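Local atomic coordinates of putative major capsid protein (Cafeteriavirus-dependent mavirus, PDB entry 6G44), a protein that probably forms the main building block of the capsid shell of a marine virophage, using a double jelly-roll fold. Residues Arg105-Ala110 with Ser121-Leu126. Numbering follows the deposited sequence. Where two conformers were deposited one is given.
Sequences RSIPVA and SYPAQL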
ATOM      1  N   ARG C 105      -9.185  15.145  18.758  1.00 10.63           N
ATOM      2  CA  ARG C 105      -8.355  16.282  19.194  1.00 11.53           C
ATOM      3  C   ARG C 105      -9.128  17.293  20.026  1.00 11.40           C
ATOM      4  O   ARG C 105      -8.529  18.014  20.828  1.00 12.71           O
ATOM      5  CB  ARG C 105      -7.769  17.038  18.006  1.00 12.34           C
ATOM      6  CG  ARG C 105      -6.501  16.449  17.429  1.00 13.31           C
ATOM      7  CD  ARG C 105      -5.896  17.361  16.352  1.00 14.55           C
ATOM      8  NE  ARG C 105      -5.684  18.744  16.771  1.00 15.89           N
ATOM      9  CZ  ARG C 105      -4.565  19.236  17.324  1.00 17.53           C
ATOM     10  NH1 ARG C 105      -4.493  20.543  17.641  1.00 19.79           N
ATOM     11  NH2 ARG C 105      -3.520  18.447  17.572  1.00 18.16           N
ATOM     12  N   SER C 106     -10.432  17.343  19.790  1.00 11.12           N
ATOM     13  CA  SER C 106     -11.330  18.327  20.424  1.00 11.62           C
ATOM     14  C   SER C 106     -11.929  17.822  21.736  1.00 12.12           C
ATOM     15  O   SER C 106     -12.803  18.510  22.289  1.00 13.19           O
ATOM     16  CB  SER C 106     -12.442  18.674  19.452  1.00 11.81           C
ATOM     17  OG  SER C 106     -11.931  19.361  18.321  1.00 11.61           O
ATOM     18  N   ILE C 107     -11.530  16.659  22.246  1.00 11.20           N
ATOM     19  CA  ILE C 107     -12.142  16.106  23.452  1.00 11.47           C
ATOM     20  C   ILE C 107     -11.054  15.756  24.461  1.00 11.51           C
ATOM     21  O   ILE C 107     -10.474  14.676  24.428  1.00 12.06           O
ATOM     22  CB  ILE C 107     -13.022  14.875  23.149  1.00 11.62           C
ATOM     23  CG1 ILE C 107     -14.083  15.145  22.090  1.00 12.14           C
ATOM     24  CG2 ILE C 107     -13.643  14.356  24.445  1.00 12.30           C
ATOM     25  CD1 ILE C 107     -14.684  13.889  21.464  1.00 12.86           C
ATOM     26  N   PRO C 108     -10.771  16.667  25.402  1.00 12.48           N
ATOM     27  CA  PRO C 108      -9.726  16.366  26.371  1.00 12.21           C
ATOM     28  C   PRO C 108     -10.043  15.266  27.375  1.00 11.76           C
ATOM     29  O   PRO C 108      -9.137  14.565  27.822  1.00 13.17           O
ATOM     30  CB  PRO C 108      -9.501  17.693  27.095  1.00 13.15           C
ATOM     31  CG  PRO C 108     -10.160  18.717  26.306  1.00 13.95           C
ATOM     32  CD  PRO C 108     -11.152  18.085  25.393  1.00 12.70           C
ATOM     33  N   VAL C 109     -11.323  15.129  27.713  1.00 11.91           N
ATOM     34  CA  VAL C 109     -11.760  14.113  28.648  0.50 11.71           C
ATOM     35  C   VAL C 109     -13.168  13.660  28.248  1.00 11.49           C
ATOM     36  O   VAL C 109     -13.990  14.460  27.768  1.00 12.46           O
ATOM     37  CB  VAL C 109     -11.667  14.607  30.117  0.50 11.90           C
ATOM     38  CG1 VAL C 109     -12.435  15.906  30.318  0.50 11.82           C
ATOM     39  CG2 VAL C 109     -12.145  13.523  31.073  0.50 12.14           C
ATOM     40  N   ALA C 110     -13.384  12.357  28.384  1.00 10.80           N
ATOM     41  CA  ALA C 110     -14.668  11.730  28.137  1.00 11.80           C
ATOM     42  C   ALA C 110     -14.976  10.775  29.274  1.00 11.47           C
ATOM     43  O   ALA C 110     -14.076  10.125  29.840  1.00 12.39           O
ATOM     44  CB  ALA C 110     -14.628  10.994  26.804  1.00 11.59           C
ATOM     45  N   SER C 121     -11.620   8.603  30.341  1.00 12.68           N
ATOM     46  CA  SER C 121     -10.445   8.578  29.468  1.00 12.65           C
ATOM     47  C   SER C 121     -10.214   9.925  28.835  1.00 12.70           C
ATOM     48  O   SER C 121     -10.981  10.867  29.024  1.00 12.64           O
ATOM     49  CB  SER C 121     -10.598   7.454  28.462  1.00 14.12           C
ATOM     50  OG  SER C 121     -11.550   7.761  27.534  1.00 15.58           O
ATOM     51  N   TYR C 122      -9.126  10.022  28.062  1.00 12.02           N
ATOM     52  CA  TYR C 122      -8.623  11.307  27.593  1.00 12.25           C
ATOM     53  C   TYR C 122      -8.363  11.222  26.088  1.00 11.49           C
ATOM     54  O   TYR C 122      -7.212  10.961  25.667  1.00 11.58           O
ATOM     55  CB  TYR C 122      -7.358  11.637  28.390  1.00 12.88           C
ATOM     56  CG  TYR C 122      -7.648  11.632  29.864  1.00 14.83           C
ATOM     57  CD1 TYR C 122      -8.239  12.721  30.462  1.00 16.00           C
ATOM     58  CD2 TYR C 122      -7.388  10.503  30.633  1.00 16.66           C
ATOM     59  CE1 TYR C 122      -8.563  12.704  31.826  1.00 17.43           C
ATOM     60  CE2 TYR C 122      -7.714  10.469  31.983  1.00 17.33           C
ATOM     61  CZ  TYR C 122      -8.286  11.582  32.562  1.00 18.38           C
ATOM     62  OH  TYR C 122      -8.590  11.521  33.920  1.00 21.80           O
ATOM     63  N   PRO C 123      -9.410  11.405  25.277  1.00 10.93           N
ATOM     64  CA  PRO C 123      -9.270  11.122  23.838  1.00 11.07           C
ATOM     65  C   PRO C 123      -8.177  11.931  23.144  1.00 11.80           C
ATOM     66  O   PRO C 123      -7.466  11.378  22.281  1.00 11.95           O
ATOM     67  CB  PRO C 123     -10.661  11.469  23.303  1.00 11.05           C
ATOM     68  CG  PRO C 123     -11.587  11.167  24.451  1.00 11.39           C
ATOM     69  CD  PRO C 123     -10.832  11.644  25.655  1.00 10.94           C
ATOM     70  N   ALA C 124      -8.038  13.218  23.440  1.00 11.18           N
ATOM     71  CA  ALA C 124      -7.033  14.044  22.740  1.00 11.50           C
ATOM     72  C   ALA C 124      -5.632  13.506  23.061  1.00 13.20           C
ATOM     73  O   ALA C 124      -4.772  13.451  22.177  1.00 12.69           O
ATOM     74  CB  ALA C 124      -7.161  15.499  23.151  1.00 11.99           C
ATOM     75  N   GLN C 125      -5.385  13.162  24.320  1.00 13.41           N
ATOM     76  CA  GLN C 125      -4.097  12.594  24.743  1.00 14.64           C
ATOM     77  C   GLN C 125      -3.877  11.220  24.071  1.00 15.09           C
ATOM     78  O   GLN C 125      -2.756  10.923  23.593  1.00 15.70           O
ATOM     79  CB  GLN C 125      -4.080  12.497  26.281  1.00 16.49           C
ATOM     80  CG  GLN C 125      -2.838  11.934  26.913  1.00 17.49           C
ATOM     81  CD  GLN C 125      -2.985  11.905  28.421  1.00 18.15           C
ATOM     82  OE1 GLN C 125      -3.650  11.021  28.963  1.00 18.92           O
ATOM     83  NE2 GLN C 125      -2.355  12.866  29.100  1.00 18.26           N
ATOM     84  N   LEU C 126      -4.924  10.406  23.998  1.00 13.90           N
ATOM     85  CA  LEU C 126      -4.871   9.041  23.444  0.50 14.63           C
ATOM     86  C   LEU C 126      -4.528   9.104  21.958  1.00 14.48           C
ATOM     87  O   LEU C 126      -3.612   8.418  21.499  1.00 14.48           O
ATOM     88  CB  LEU C 126      -6.198   8.270  23.612  0.50 15.53           C
ATOM     89  CG  LEU C 126      -6.644   7.507  24.869  0.50 16.16           C
ATOM     90  CD1 LEU C 126      -8.126   7.182  24.773  0.50 17.06           C
ATOM     91  CD2 LEU C 126      -5.859   6.221  25.048  0.50 16.98           C
TER
HETATM   92  O   HOH W   1      -6.708  14.530  26.580  1.00 19.58           O
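The pyrrolidine ring of Pro123 is the bump of this contact, lodged in a shallow hollow formed by Ile107 and Ala110. Its CG lies 3.8 Å from Ile107 CG2 and the same distance from Ala110 CB, while CD rests 3.3 Å from Ile107 O. In Ile107 a chi1 of -54° sets CG1 beside the backbone N and anti to the carbonyl carbon, which leaves CG2, anti to the N, to meet the ring. A smaller bump follows: the methyl of Ala124 points at the bend of 105-110 and packs against the carbonyl oxygens of Arg105 and Ile107.

Val109 and Tyr122 extend side by side in the same direction, Val109 CG2, in the conformer given, touching Tyr122 CE1 obliquely at 3.8 Å. Pro108 O sits near the ring plane at the edge, by CD1, and also receives a CA-H...O contact from Tyr122.

Ala110 and Ser121 form an antiparallel hydrogen-bonded pair where strands 110-114 and 117-121 of a hairpin meet the loop and the helix. Both bonds are nearly straight, with Ala110 N donating to Ser121 O at 170° and Ser121 N to Ala110 O at 171°. The loop is also tied to strand 222-235 by backbone bonds of Ser106 and Val109, and the side chains of Gln125 and Leu126 pack on Leu295 and Ile293 of strand 286-305.

Beyond the strand pair, backbone polarity still joins the segments. Tyr122 is the N-cap residue of helix 123-130; Ala124 N, in the first turn, gives a more bent bond of 3.0 Å to Ile107 O, and a water donates to Pro108 O while accepting from Gln125 N. The loop thus serves two first-turn amides, one directly and one through water, which probably helps to anchor the helix start while apolar contacts shape its seat.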